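Local coordinates for protein citrate synthase (PDB 2IBP) that probably catalyses the condensation of oxaloacetate with acetyl-CoA and water to give citrate and CoA, feeding the tricarboxylic acid cycle, at residues L26-I31 with G288-K293; H108-L113 with A239-L244; P217-A222 with P247-A252. All coordinates share one frame; numbering follows the deposited sequence.

Contact 1 of 3, residues L26-I31 with G288-K293; sequences LEDVLI and GHRVYK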
ATOM      1  N   LEU A  26      -6.635   5.302 -13.911  1.00 11.00           N
ATOM      2  CA  LEU A  26      -6.537   4.009 -14.603  1.00 11.42           C
ATOM      3  C   LEU A  26      -7.911   3.315 -14.658  1.00 13.58           C
ATOM      4  O   LEU A  26      -8.022   2.086 -14.573  1.00 13.28           O
ATOM      5  CB  LEU A  26      -5.484   3.116 -13.920  1.00 10.68           C
ATOM      6  CG  LEU A  26      -4.051   3.657 -13.941  1.00 13.53           C
ATOM      7  CD1 LEU A  26      -3.124   2.792 -13.111  1.00 14.42           C
ATOM      8  CD2 LEU A  26      -3.552   3.792 -15.377  1.00 16.56           C
ATOM      9  N   GLU A  27      -8.957   4.115 -14.846  1.00 11.38           N
ATOM     10  CA  GLU A  27     -10.306   3.595 -14.859  1.00 13.33           C
ATOM     11  C   GLU A  27     -10.502   2.578 -15.970  1.00 14.25           C
ATOM     12  O   GLU A  27     -10.298   2.869 -17.153  1.00 16.29           O
ATOM     13  CB  GLU A  27     -11.338   4.718 -14.953  1.00 16.07           C
ATOM     14  CG  GLU A  27     -12.771   4.235 -14.760  1.00 24.07           C
ATOM     15  CD  GLU A  27     -13.759   5.351 -14.440  1.00 31.16           C
ATOM     16  OE1 GLU A  27     -13.334   6.523 -14.273  1.00 25.17           O
ATOM     17  OE2 GLU A  27     -14.971   5.042 -14.356  1.00 35.08           O
ATOM     18  N   ASP A  28     -10.855   1.365 -15.547  1.00 14.43           N
ATOM     19  CA  ASP A  28     -11.132   0.254 -16.439  1.00 17.86           C
ATOM     20  C   ASP A  28      -9.921  -0.351 -17.095  1.00 14.37           C
ATOM     21  O   ASP A  28     -10.066  -1.207 -17.946  1.00 16.24           O
ATOM     22  CB  ASP A  28     -12.121   0.679 -17.522  1.00 22.77           C
ATOM     23  CG  ASP A  28     -13.401   1.228 -16.949  1.00 30.52           C
ATOM     24  OD1 ASP A  28     -13.828   0.759 -15.868  1.00 25.93           O
ATOM     25  OD2 ASP A  28     -13.996   2.114 -17.599  1.00 32.09           O
ATOM     26  N   VAL A  29      -8.723   0.107 -16.742  1.00 10.78           N
ATOM     27  CA  VAL A  29      -7.508  -0.424 -17.330  1.00 11.18           C
ATOM     28  C   VAL A  29      -7.265  -1.828 -16.778  1.00 11.35           C
ATOM     29  O   VAL A  29      -7.309  -2.035 -15.569  1.00 11.81           O
ATOM     30  CB  VAL A  29      -6.304   0.479 -17.049  1.00 11.05           C
ATOM     31  CG1 VAL A  29      -5.037  -0.110 -17.638  1.00 14.49           C
ATOM     32  CG2 VAL A  29      -6.562   1.886 -17.603  1.00 10.60           C
ATOM     33  N   LEU A  30      -7.079  -2.791 -17.682  1.00 15.37           N
ATOM     34  CA  LEU A  30      -6.862  -4.177 -17.305  1.00 14.76           C
ATOM     35  C   LEU A  30      -5.497  -4.405 -16.683  1.00 15.99           C
ATOM     36  O   LEU A  30      -4.489  -3.902 -17.184  1.00 13.75           O
ATOM     37  CB  LEU A  30      -7.029  -5.080 -18.536  1.00 13.35           C
ATOM     38  CG  LEU A  30      -8.457  -5.173 -19.096  1.00 15.18           C
ATOM     39  CD1 LEU A  30      -8.462  -5.784 -20.492  1.00 16.21           C
ATOM     40  CD2 LEU A  30      -9.372  -5.974 -18.148  1.00 12.74           C
ATOM     41  N   ILE A  31      -5.461  -5.160 -15.585  1.00  9.62           N
ATOM     42  CA  ILE A  31      -4.193  -5.509 -14.958  1.00 10.30           C
ATOM     43  C   ILE A  31      -3.901  -7.010 -14.973  1.00 10.17           C
ATOM     44  O   ILE A  31      -2.771  -7.428 -14.732  1.00 12.86           O
ATOM     45  CB  ILE A  31      -4.093  -4.959 -13.509  1.00 10.92           C
ATOM     46  CG1 ILE A  31      -5.161  -5.557 -12.588  1.00 10.05           C
ATOM     47  CG2 ILE A  31      -4.225  -3.434 -13.520  1.00 11.31           C
ATOM     48  CD1 ILE A  31      -4.924  -5.226 -11.130  1.00 12.49           C
ATOM     49  N   GLY A 288     -27.500   3.951  -6.132  1.00 12.94           N
ATOM     50  CA  GLY A 288     -26.663   4.086  -7.315  1.00 15.40           C
ATOM     51  C   GLY A 288     -25.347   3.367  -7.105  1.00 16.71           C
ATOM     52  O   GLY A 288     -24.869   3.224  -5.970  1.00 14.93           O
ATOM     53  N   HIS A 289     -24.711   2.981  -8.208  1.00 15.58           N
ATOM     54  CA  HIS A 289     -23.459   2.252  -8.138  1.00 14.51           C
ATOM     55  C   HIS A 289     -22.750   2.373  -9.479  1.00 13.80           C
ATOM     56  O   HIS A 289     -23.398   2.430 -10.527  1.00 17.01           O
ATOM     57  CB  HIS A 289     -23.737   0.782  -7.818  1.00 14.86           C
ATOM     58  CG  HIS A 289     -22.554   0.044  -7.268  1.00 17.29           C
ATOM     59  ND1 HIS A 289     -21.642  -0.612  -8.067  1.00 14.88           N
ATOM     60  CD2 HIS A 289     -22.172  -0.196  -5.991  1.00 15.81           C
ATOM     61  CE1 HIS A 289     -20.720  -1.181  -7.309  1.00 15.62           C
ATOM     62  NE2 HIS A 289     -21.023  -0.953  -6.045  1.00 16.92           N
ATOM     63  N   ARG A 290     -21.426   2.406  -9.433  1.00 16.26           N
ATOM     64  CA  ARG A 290     -20.626   2.533 -10.639  1.00 23.95           C
ATOM     65  C   ARG A 290     -20.742   1.288 -11.520  1.00 25.20           C
ATOM     66  O   ARG A 290     -20.614   1.371 -12.739  1.00 23.48           O
ATOM     67  CB  ARG A 290     -19.174   2.777 -10.255  1.00 19.91           C
ATOM     68  CG  ARG A 290     -18.312   3.331 -11.360  1.00 37.02           C
ATOM     69  CD  ARG A 290     -16.899   3.510 -10.848  1.00 38.69           C
ATOM     70  NE  ARG A 290     -16.359   2.234 -10.385  1.00 42.90           N
ATOM     71  CZ  ARG A 290     -15.665   1.393 -11.147  1.00 38.66           C
ATOM     72  NH1 ARG A 290     -15.367   1.719 -12.397  1.00 30.41           N
ATOM     73  NH2 ARG A 290     -15.222   0.251 -10.641  1.00 50.31           N
ATOM     74  N   VAL A 291     -20.992   0.139 -10.899  1.00 17.91           N
ATOM     75  CA  VAL A 291     -21.128  -1.115 -11.624  1.00 16.52           C
ATOM     76  C   VAL A 291     -22.577  -1.603 -11.696  1.00 16.45           C
ATOM     77  O   VAL A 291     -23.095  -1.870 -12.786  1.00 15.38           O
ATOM     78  CB  VAL A 291     -20.260  -2.224 -10.996  1.00 18.97           C
ATOM     79  CG1 VAL A 291     -20.365  -3.483 -11.819  1.00 19.09           C
ATOM     80  CG2 VAL A 291     -18.804  -1.783 -10.904  1.00 20.39           C
ATOM     81  N   TYR A 292     -23.237  -1.730 -10.546  1.00 13.89           N
ATOM     82  CA  TYR A 292     -24.621  -2.187 -10.533  1.00 13.54           C
ATOM     83  C   TYR A 292     -25.596  -1.160 -11.106  1.00 11.91           C
ATOM     84  O   TYR A 292     -25.701  -0.029 -10.594  1.00 18.08           O
ATOM     85  CB  TYR A 292     -25.081  -2.576  -9.115  1.00 15.17           C
ATOM     86  CG  TYR A 292     -24.360  -3.783  -8.582  1.00 12.86           C
ATOM     87  CD1 TYR A 292     -24.512  -5.022  -9.188  1.00 12.20           C
ATOM     88  CD2 TYR A 292     -23.553  -3.696  -7.452  1.00 15.38           C
ATOM     89  CE1 TYR A 292     -23.832  -6.123  -8.715  1.00 10.51           C
ATOM     90  CE2 TYR A 292     -22.876  -4.797  -6.969  1.00 13.19           C
ATOM     91  CZ  TYR A 292     -23.029  -6.007  -7.595  1.00 14.16           C
ATOM     92  OH  TYR A 292     -22.357  -7.111  -7.107  1.00 13.41           O
ATOM     93  N   LYS A 293     -26.303  -1.573 -12.154  1.00 14.03           N
ATOM     94  CA  LYS A 293     -27.358  -0.764 -12.781  1.00 16.54           C
ATOM     95  C   LYS A 293     -28.650  -1.544 -12.563  1.00 18.93           C
ATOM     96  O   LYS A 293     -29.472  -1.718 -13.458  1.00 17.63           O
ATOM     97  CB  LYS A 293     -27.066  -0.587 -14.280  1.00 15.55           C
ATOM     98  CG  LYS A 293     -25.686  -0.050 -14.565  1.00 22.32           C
ATOM     99  CD  LYS A 293     -25.427   1.291 -13.899  1.00 23.66           C
ATOM    100  CE  LYS A 293     -23.965   1.670 -14.006  1.00 24.54           C
ATOM    101  NZ  LYS A 293     -23.665   2.979 -13.373  1.00 22.53           N
TER
HETATM  102  O   HOH W   1     -13.057  -0.216 -13.255  1.00 37.61           O

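Contact 2 of 3, residues H108-L113 with A239-L244; sequences HPMFAL and AAIAAL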
ATOM      1  N   HIS A 108      -7.431   5.315  16.031  1.00  9.95           N
ATOM      2  CA  HIS A 108      -8.480   4.806  15.174  1.00  9.28           C
ATOM      3  C   HIS A 108      -8.154   3.365  14.823  1.00  7.51           C
ATOM      4  O   HIS A 108      -6.990   3.027  14.571  1.00 10.37           O
ATOM      5  CB  HIS A 108      -8.595   5.647  13.906  1.00 12.21           C
ATOM      6  CG  HIS A 108      -9.752   5.264  13.037  1.00 18.35           C
ATOM      7  ND1 HIS A 108      -9.705   4.196  12.159  1.00 16.04           N
ATOM      8  CD2 HIS A 108     -10.990   5.800  12.912  1.00 20.23           C
ATOM      9  CE1 HIS A 108     -10.863   4.090  11.538  1.00 17.55           C
ATOM     10  NE2 HIS A 108     -11.661   5.054  11.972  1.00 21.11           N
ATOM     11  N   PRO A 109      -9.170   2.490  14.814  1.00  9.47           N
ATOM     12  CA  PRO A 109      -8.886   1.087  14.575  1.00 10.09           C
ATOM     13  C   PRO A 109      -8.164   0.763  13.281  1.00  9.11           C
ATOM     14  O   PRO A 109      -7.436  -0.215  13.243  1.00 10.25           O
ATOM     15  CB  PRO A 109     -10.259   0.414  14.610  1.00 13.90           C
ATOM     16  CG  PRO A 109     -11.256   1.484  14.661  1.00 15.00           C
ATOM     17  CD  PRO A 109     -10.589   2.732  15.109  1.00 10.02           C
ATOM     18  N   MET A 110      -8.387   1.525  12.215  1.00  8.88           N
ATOM     19  CA  MET A 110      -7.726   1.201  10.947  1.00 11.34           C
ATOM     20  C   MET A 110      -6.205   1.346  11.028  1.00  9.86           C
ATOM     21  O   MET A 110      -5.484   0.581  10.395  1.00  9.23           O
ATOM     22  CB  MET A 110      -8.313   1.968   9.773  1.00  9.11           C
ATOM     23  CG  MET A 110      -9.731   1.529   9.446  1.00 10.71           C
ATOM     24  SD  MET A 110      -9.825  -0.154   8.800  1.00 10.10           S
ATOM     25  CE  MET A 110      -9.334   0.102   7.100  1.00  9.60           C
ATOM     26  N   PHE A 111      -5.716   2.267  11.853  1.00  9.89           N
ATOM     27  CA  PHE A 111      -4.265   2.381  12.052  1.00  8.66           C
ATOM     28  C   PHE A 111      -3.770   1.135  12.785  1.00  7.65           C
ATOM     29  O   PHE A 111      -2.701   0.599  12.493  1.00 10.52           O
ATOM     30  CB  PHE A 111      -3.916   3.617  12.863  1.00 12.31           C
ATOM     31  CG  PHE A 111      -3.989   4.892  12.082  1.00 13.17           C
ATOM     32  CD1 PHE A 111      -3.049   5.161  11.096  1.00 14.97           C
ATOM     33  CD2 PHE A 111      -4.913   5.861  12.404  1.00 15.19           C
ATOM     34  CE1 PHE A 111      -3.061   6.361  10.412  1.00 14.23           C
ATOM     35  CE2 PHE A 111      -4.941   7.053  11.711  1.00 14.09           C
ATOM     36  CZ  PHE A 111      -4.015   7.302  10.717  1.00 14.25           C
ATOM     37  N   ALA A 112      -4.543   0.699  13.778  1.00 10.28           N
ATOM     38  CA  ALA A 112      -4.207  -0.492  14.547  1.00 11.23           C
ATOM     39  C   ALA A 112      -4.180  -1.702  13.639  1.00  9.98           C
ATOM     40  O   ALA A 112      -3.305  -2.557  13.788  1.00  8.90           O
ATOM     41  CB  ALA A 112      -5.204  -0.709  15.693  1.00 11.32           C
ATOM     42  N   LEU A 113      -5.152  -1.808  12.728  1.00  8.23           N
ATOM     43  CA  LEU A 113      -5.172  -2.930  11.787  1.00  8.46           C
ATOM     44  C   LEU A 113      -3.914  -2.919  10.938  1.00 10.89           C
ATOM     45  O   LEU A 113      -3.281  -3.959  10.764  1.00 10.42           O
ATOM     46  CB  LEU A 113      -6.383  -2.906  10.864  1.00 12.51           C
ATOM     47  CG  LEU A 113      -7.573  -3.736  11.341  1.00 19.63           C
ATOM     48  CD1 LEU A 113      -8.129  -3.211  12.664  1.00 21.94           C
ATOM     49  CD2 LEU A 113      -8.637  -3.740  10.256  1.00 15.03           C
ATOM     50  N   ALA A 239      -1.145  -2.830   3.245  1.00  5.46           N
ATOM     51  CA  ALA A 239      -1.328  -1.804   2.218  1.00  8.32           C
ATOM     52  C   ALA A 239      -2.784  -1.717   1.759  1.00  8.36           C
ATOM     53  O   ALA A 239      -3.301  -0.641   1.565  1.00  6.55           O
ATOM     54  CB  ALA A 239      -0.404  -2.049   1.017  1.00  7.81           C
ATOM     55  N   ALA A 240      -3.434  -2.864   1.567  1.00  5.80           N
ATOM     56  CA  ALA A 240      -4.851  -2.888   1.205  1.00  5.59           C
ATOM     57  C   ALA A 240      -5.686  -2.146   2.258  1.00  5.03           C
ATOM     58  O   ALA A 240      -6.561  -1.345   1.925  1.00  6.49           O
ATOM     59  CB  ALA A 240      -5.325  -4.316   1.082  1.00  5.72           C
ATOM     60  N   ILE A 241      -5.383  -2.404   3.529  1.00  5.95           N
ATOM     61  CA  ILE A 241      -6.044  -1.730   4.662  1.00  4.46           C
ATOM     62  C   ILE A 241      -5.796  -0.231   4.619  1.00  5.39           C
ATOM     63  O   ILE A 241      -6.697   0.560   4.864  1.00  7.97           O
ATOM     64  CB  ILE A 241      -5.585  -2.346   5.982  1.00  7.29           C
ATOM     65  CG1 ILE A 241      -6.093  -3.789   6.070  1.00  7.18           C
ATOM     66  CG2 ILE A 241      -6.061  -1.526   7.187  1.00  8.48           C
ATOM     67  CD1 ILE A 241      -5.459  -4.604   7.194  1.00  9.15           C
ATOM     68  N   ALA A 242      -4.558   0.149   4.332  1.00  6.79           N
ATOM     69  CA  ALA A 242      -4.209   1.570   4.207  1.00  5.70           C
ATOM     70  C   ALA A 242      -5.109   2.234   3.175  1.00  7.69           C
ATOM     71  O   ALA A 242      -5.622   3.337   3.375  1.00  7.73           O
ATOM     72  CB  ALA A 242      -2.749   1.702   3.815  1.00  6.40           C
ATOM     73  N   ALA A 243      -5.331   1.568   2.058  1.00  6.99           N
ATOM     74  CA  ALA A 243      -6.180   2.147   1.022  1.00  6.10           C
ATOM     75  C   ALA A 243      -7.636   2.154   1.469  1.00  6.06           C
ATOM     76  O   ALA A 243      -8.372   3.119   1.242  1.00  9.03           O
ATOM     77  CB  ALA A 243      -6.033   1.363  -0.292  1.00  7.62           C
ATOM     78  N   LEU A 244      -8.059   1.046   2.064  1.00  6.87           N
ATOM     79  CA  LEU A 244      -9.441   0.883   2.492  1.00  8.39           C
ATOM     80  C   LEU A 244      -9.882   1.979   3.465  1.00  7.25           C
ATOM     81  O   LEU A 244     -11.048   2.339   3.526  1.00 10.03           O
ATOM     82  CB  LEU A 244      -9.599  -0.484   3.148  1.00  9.61           C
ATOM     83  CG  LEU A 244     -10.987  -0.775   3.687  1.00  8.74           C
ATOM     84  CD1 LEU A 244     -11.973  -0.741   2.556  1.00 13.19           C
ATOM     85  CD2 LEU A 244     -11.008  -2.132   4.363  1.00  9.69           C
TER

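Contact 3 of 3, residues P217-A222 with P247-A252; sequences PASTFA and PLHGGA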
ATOM      1  N   PRO A 217     -11.156  -3.001  -6.521  1.00 10.82           N
ATOM      2  CA  PRO A 217     -11.141  -1.639  -6.010  1.00 12.40           C
ATOM      3  C   PRO A 217      -9.739  -1.251  -5.556  1.00  9.72           C
ATOM      4  O   PRO A 217      -8.812  -2.081  -5.563  1.00  7.94           O
ATOM      5  CB  PRO A 217     -12.106  -1.687  -4.827  1.00 14.77           C
ATOM      6  CG  PRO A 217     -12.106  -3.099  -4.393  1.00 16.09           C
ATOM      7  CD  PRO A 217     -11.808  -3.942  -5.594  1.00 12.31           C
ATOM      8  N   ALA A 218      -9.600  -0.024  -5.084  1.00  9.25           N
ATOM      9  CA  ALA A 218      -8.287   0.495  -4.741  1.00 10.04           C
ATOM     10  C   ALA A 218      -7.542  -0.330  -3.699  1.00  9.49           C
ATOM     11  O   ALA A 218      -6.326  -0.483  -3.791  1.00  9.69           O
ATOM     12  CB  ALA A 218      -8.388   1.959  -4.305  1.00 11.39           C
ATOM     13  N   SER A 219      -8.256  -0.923  -2.742  1.00  6.29           N
ATOM     14  CA  SER A 219      -7.588  -1.701  -1.705  1.00  5.66           C
ATOM     15  C   SER A 219      -6.993  -2.978  -2.318  1.00  6.43           C
ATOM     16  O   SER A 219      -5.833  -3.326  -2.102  1.00  7.99           O
ATOM     17  CB  SER A 219      -8.540  -2.021  -0.557  1.00 10.87           C
ATOM     18  OG  SER A 219      -9.675  -2.699  -1.022  1.00  9.19           O
ATOM     19  N   THR A 220      -7.783  -3.648  -3.142  1.00  6.36           N
ATOM     20  CA  THR A 220      -7.308  -4.846  -3.837  1.00  5.96           C
ATOM     21  C   THR A 220      -6.154  -4.494  -4.789  1.00  7.12           C
ATOM     22  O   THR A 220      -5.186  -5.233  -4.911  1.00  9.05           O
ATOM     23  CB  THR A 220      -8.455  -5.510  -4.569  1.00  8.99           C
ATOM     24  OG1 THR A 220      -9.494  -5.797  -3.622  1.00  8.89           O
ATOM     25  CG2 THR A 220      -8.031  -6.786  -5.256  1.00  9.55           C
ATOM     26  N   PHE A 221      -6.249  -3.326  -5.417  1.00  7.55           N
ATOM     27  CA  PHE A 221      -5.176  -2.867  -6.291  1.00  7.61           C
ATOM     28  C   PHE A 221      -3.900  -2.596  -5.509  1.00  8.90           C
ATOM     29  O   PHE A 221      -2.803  -2.992  -5.947  1.00  7.63           O
ATOM     30  CB  PHE A 221      -5.627  -1.632  -7.055  1.00  6.84           C
ATOM     31  CG  PHE A 221      -4.683  -1.198  -8.131  1.00  7.66           C
ATOM     32  CD1 PHE A 221      -4.055  -2.126  -8.939  1.00  9.13           C
ATOM     33  CD2 PHE A 221      -4.582   0.144  -8.460  1.00 12.81           C
ATOM     34  CE1 PHE A 221      -3.241  -1.726  -9.958  1.00 11.03           C
ATOM     35  CE2 PHE A 221      -3.771   0.548  -9.499  1.00 14.41           C
ATOM     36  CZ  PHE A 221      -3.116  -0.393 -10.246  1.00 10.61           C
ATOM     37  N   ALA A 222      -4.036  -1.942  -4.347  1.00  7.17           N
ATOM     38  CA  ALA A 222      -2.886  -1.651  -3.478  1.00  8.48           C
ATOM     39  C   ALA A 222      -2.174  -2.957  -3.128  1.00  6.94           C
ATOM     40  O   ALA A 222      -0.948  -3.035  -3.166  1.00  7.97           O
ATOM     41  CB  ALA A 222      -3.313  -0.946  -2.210  1.00  8.46           C
ATOM     42  N   PRO A 247     -11.662   7.783   2.773  1.00  7.39           N
ATOM     43  CA  PRO A 247     -13.116   8.015   2.700  1.00  7.53           C
ATOM     44  C   PRO A 247     -13.760   7.736   1.341  1.00 11.94           C
ATOM     45  O   PRO A 247     -14.993   7.612   1.262  1.00 12.02           O
ATOM     46  CB  PRO A 247     -13.251   9.499   3.079  1.00 10.75           C
ATOM     47  CG  PRO A 247     -11.910  10.087   2.819  1.00 10.51           C
ATOM     48  CD  PRO A 247     -10.923   9.006   3.128  1.00  9.07           C
ATOM     49  N   LEU A 248     -12.964   7.656   0.279  1.00  8.59           N
ATOM     50  CA  LEU A 248     -13.493   7.339  -1.030  1.00  8.36           C
ATOM     51  C   LEU A 248     -13.664   5.824  -1.222  1.00 10.77           C
ATOM     52  O   LEU A 248     -14.178   5.382  -2.257  1.00 12.54           O
ATOM     53  CB  LEU A 248     -12.621   7.914  -2.146  1.00 11.53           C
ATOM     54  CG  LEU A 248     -12.437   9.423  -2.121  1.00  9.71           C
ATOM     55  CD1 LEU A 248     -11.667   9.836  -3.402  1.00  9.63           C
ATOM     56  CD2 LEU A 248     -13.797  10.103  -2.057  1.00 11.24           C
ATOM     57  N   HIS A 249     -13.178   5.040  -0.255  1.00  8.89           N
ATOM     58  CA  HIS A 249     -13.295   3.584  -0.336  1.00  9.91           C
ATOM     59  C   HIS A 249     -14.356   3.018   0.602  1.00 19.75           C
ATOM     60  O   HIS A 249     -14.801   1.883   0.436  1.00 28.22           O
ATOM     61  CB  HIS A 249     -11.963   2.908  -0.027  1.00  9.09           C
ATOM     62  CG  HIS A 249     -11.833   1.539  -0.623  1.00  9.76           C
ATOM     63  ND1 HIS A 249     -12.893   0.659  -0.726  1.00 12.65           N
ATOM     64  CD2 HIS A 249     -10.749   0.878  -1.081  1.00 12.70           C
ATOM     65  CE1 HIS A 249     -12.465  -0.470  -1.265  1.00 14.55           C
ATOM     66  NE2 HIS A 249     -11.167  -0.365  -1.482  1.00 11.24           N
ATOM     67  N   GLY A 250     -14.725   3.777   1.620  1.00 16.82           N
ATOM     68  CA  GLY A 250     -15.717   3.308   2.583  1.00 18.52           C
ATOM     69  C   GLY A 250     -16.285   4.439   3.400  1.00 23.69           C
ATOM     70  O   GLY A 250     -15.850   5.579   3.274  1.00 20.01           O
ATOM     71  N   GLY A 251     -17.249   4.114   4.256  1.00 19.05           N
ATOM     72  CA  GLY A 251     -17.895   5.119   5.092  1.00 20.37           C
ATOM     73  C   GLY A 251     -19.367   5.282   4.768  1.00 18.02           C
ATOM     74  O   GLY A 251     -20.139   5.738   5.603  1.00 14.38           O
ATOM     75  N   ALA A 252     -19.769   4.842   3.579  1.00 16.15           N
ATOM     76  CA  ALA A 252     -21.142   4.998   3.130  1.00 17.97           C
ATOM     77  C   ALA A 252     -22.159   4.300   4.039  1.00 13.38           C
ATOM     78  O   ALA A 252     -23.229   4.852   4.318  1.00 12.34           O
ATOM     79  CB  ALA A 252     -21.290   4.512   1.686  1.00 18.79           C
TER

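Contact 1 of 3, residues L26-I31 with G288-K293
R290 reaches across a gap where even the CA atoms of E27 and R290, among the nearest, are 11.2 Å apart, and brings NH1 alone up to two neighbouring carboxylates, E27 and D28. Both salt bridges are long: R290 NH1 stands 3.9 Å from both E27 OE2 and D28 OD1. Each acid lies toward the edge of the guanidinium, but their planes differ: the D28 carboxylate is turned 27° from it, that of E27 72°. Water 1 closes the D28 side, donating to OD1 at 2.9 Å and accepting from R290 NH1 at 3.1 Å. The bend at chi3 of R290 (59°) turns the guanidinium aside from the extended first part of its chain. The acids occupy the two central positions of a type II turn from L26 to V29. D28 is anchored by its other oxygen, OD2, to T11, while its backbone oxygen accepts from R392 of the second subunit. Behind R290, H289 organises its own loop: ND1 accepts from V291 N at 3.0 Å and from Y292 N at 3.2 Å, and CD2 of the Y292 ring lies over one face of the imidazole. K293 NZ reaches back to H289 O. The result is a loose, partly water-mediated salt-bridge network between the turn before strand 30-34 and the loop carrying H289, a predicted active-site residue of citrate synthase.

Contact 2 of 3, residues H108-L113 with A239-L244
M110 and I241, the nearest CA pair, meet between two nearly antiparallel helix segments, 109-113 and 239-244, whose axes approach to 9.5 Å at 165°. The apolar contacts centre on two methyl groups. The terminal CE of M110 lies 3.7 Å from I241 CG2 and also sits against the isobutyl group of L244, 3.9 Å from its CG. M110 reaches both because its chain bends at both chi2 (-68°) and chi3 (-79°), which curls the thioether end toward the facing helix. On the I241 side the same CG2 methyl has a second neighbour, L113 CB at 3.9 Å, one turn along; both M110 and L113 touch this branch, and CD1 of I241 also comes near L113 CB. Polar backbone atoms enter only as packing surfaces: CE of M110 rests 3.5 Å from the carbonyl oxygen of I241. The one side-chain hydrogen bond within the segments is at the helix start, where N-cap H108 ND1 accepts from M110 N at 3.0 Å, with M110 N tilted somewhat from the imidazole plane. Further apolar cover comes from I161 and V162 of helix 141-169 over L113, and from P365 and F367 of helix 363-382 at M110 and L244. On another side of helix 233-244, the carbonyl oxygens of A242 and A243 accept from S231 OG and T229 OG1 of the second subunit. Between these segments the contact is van der Waals only, and the fit rests on one flexible thioether and three branched aliphatic side chains, all buried.

Contact 3 of 3, residues P217-A222 with P247-A252
S219 grips the imidazole of H249 through two atoms, both directed at NE2. The hydroxyl OG is 2.8 Å from that nitrogen in a bond where either partner could supply the proton, and it approaches the ring obliquely. The backbone amide of S219 donates to the same NE2 at 3.2 Å with an N-H...N angle of 147°, arriving at the ring edge only 7° out of its plane. With chi1 at 57°, the serine oxygen sits between its own backbone N and carbonyl carbon, which brings hydroxyl and amide within reach of one nitrogen. P217 adds its ring beside the histidine, CB to NE2 being 3.7 Å, and the A218 methyl touches CD2. These residues form the first turn of helix 218-227, with P217 at the N-cap and its carbonyl taken by F221 N at 2.9 Å; so early an amide has no carbonyl of the preceding turn to bond, and H249 takes that role for S219. The histidine belongs to the PLHGGA loop, which in relatives carries an active-site histidine; its side chain lies about 9 Å from that of predicted active-site D346, consistent with that here. A leucine in place of H249 would probably leave the S219 amide and hydroxyl without their partner on this loop, removing the polar tie to the helix start. Farther out, S219 OG is also bonded to W375 NE1 of helix 363-382, and L244 packs against both S219 and H249. The loop turns through G251, whose backbone angles would jam a side chain against the preceding carbonyl oxygen, into helix 252-263, where A252 touches D346.

Contact 3 joins the other two. Its helix start packs on helix 233-244 from contact 2, S219 CB lying 3.2 Å from A240 O, and its loop does so through H249 ND1, 3.7 Å from L244 CD1; the two centres are about 11 Å apart. Toward contact 1, centred about 13 Å away, F221 CD1 meets I31 CD1 at 3.9 Å. Contacts 1 and 2 do not touch, their nearest atoms being about 12 Å apart. Around the predicted active site, the side chain of H249 lies about 9 Å from that of D346, and the side chain of P217 lies about 9 Å from that of H289, which contact 1 contains. All three contacts also reach the second subunit.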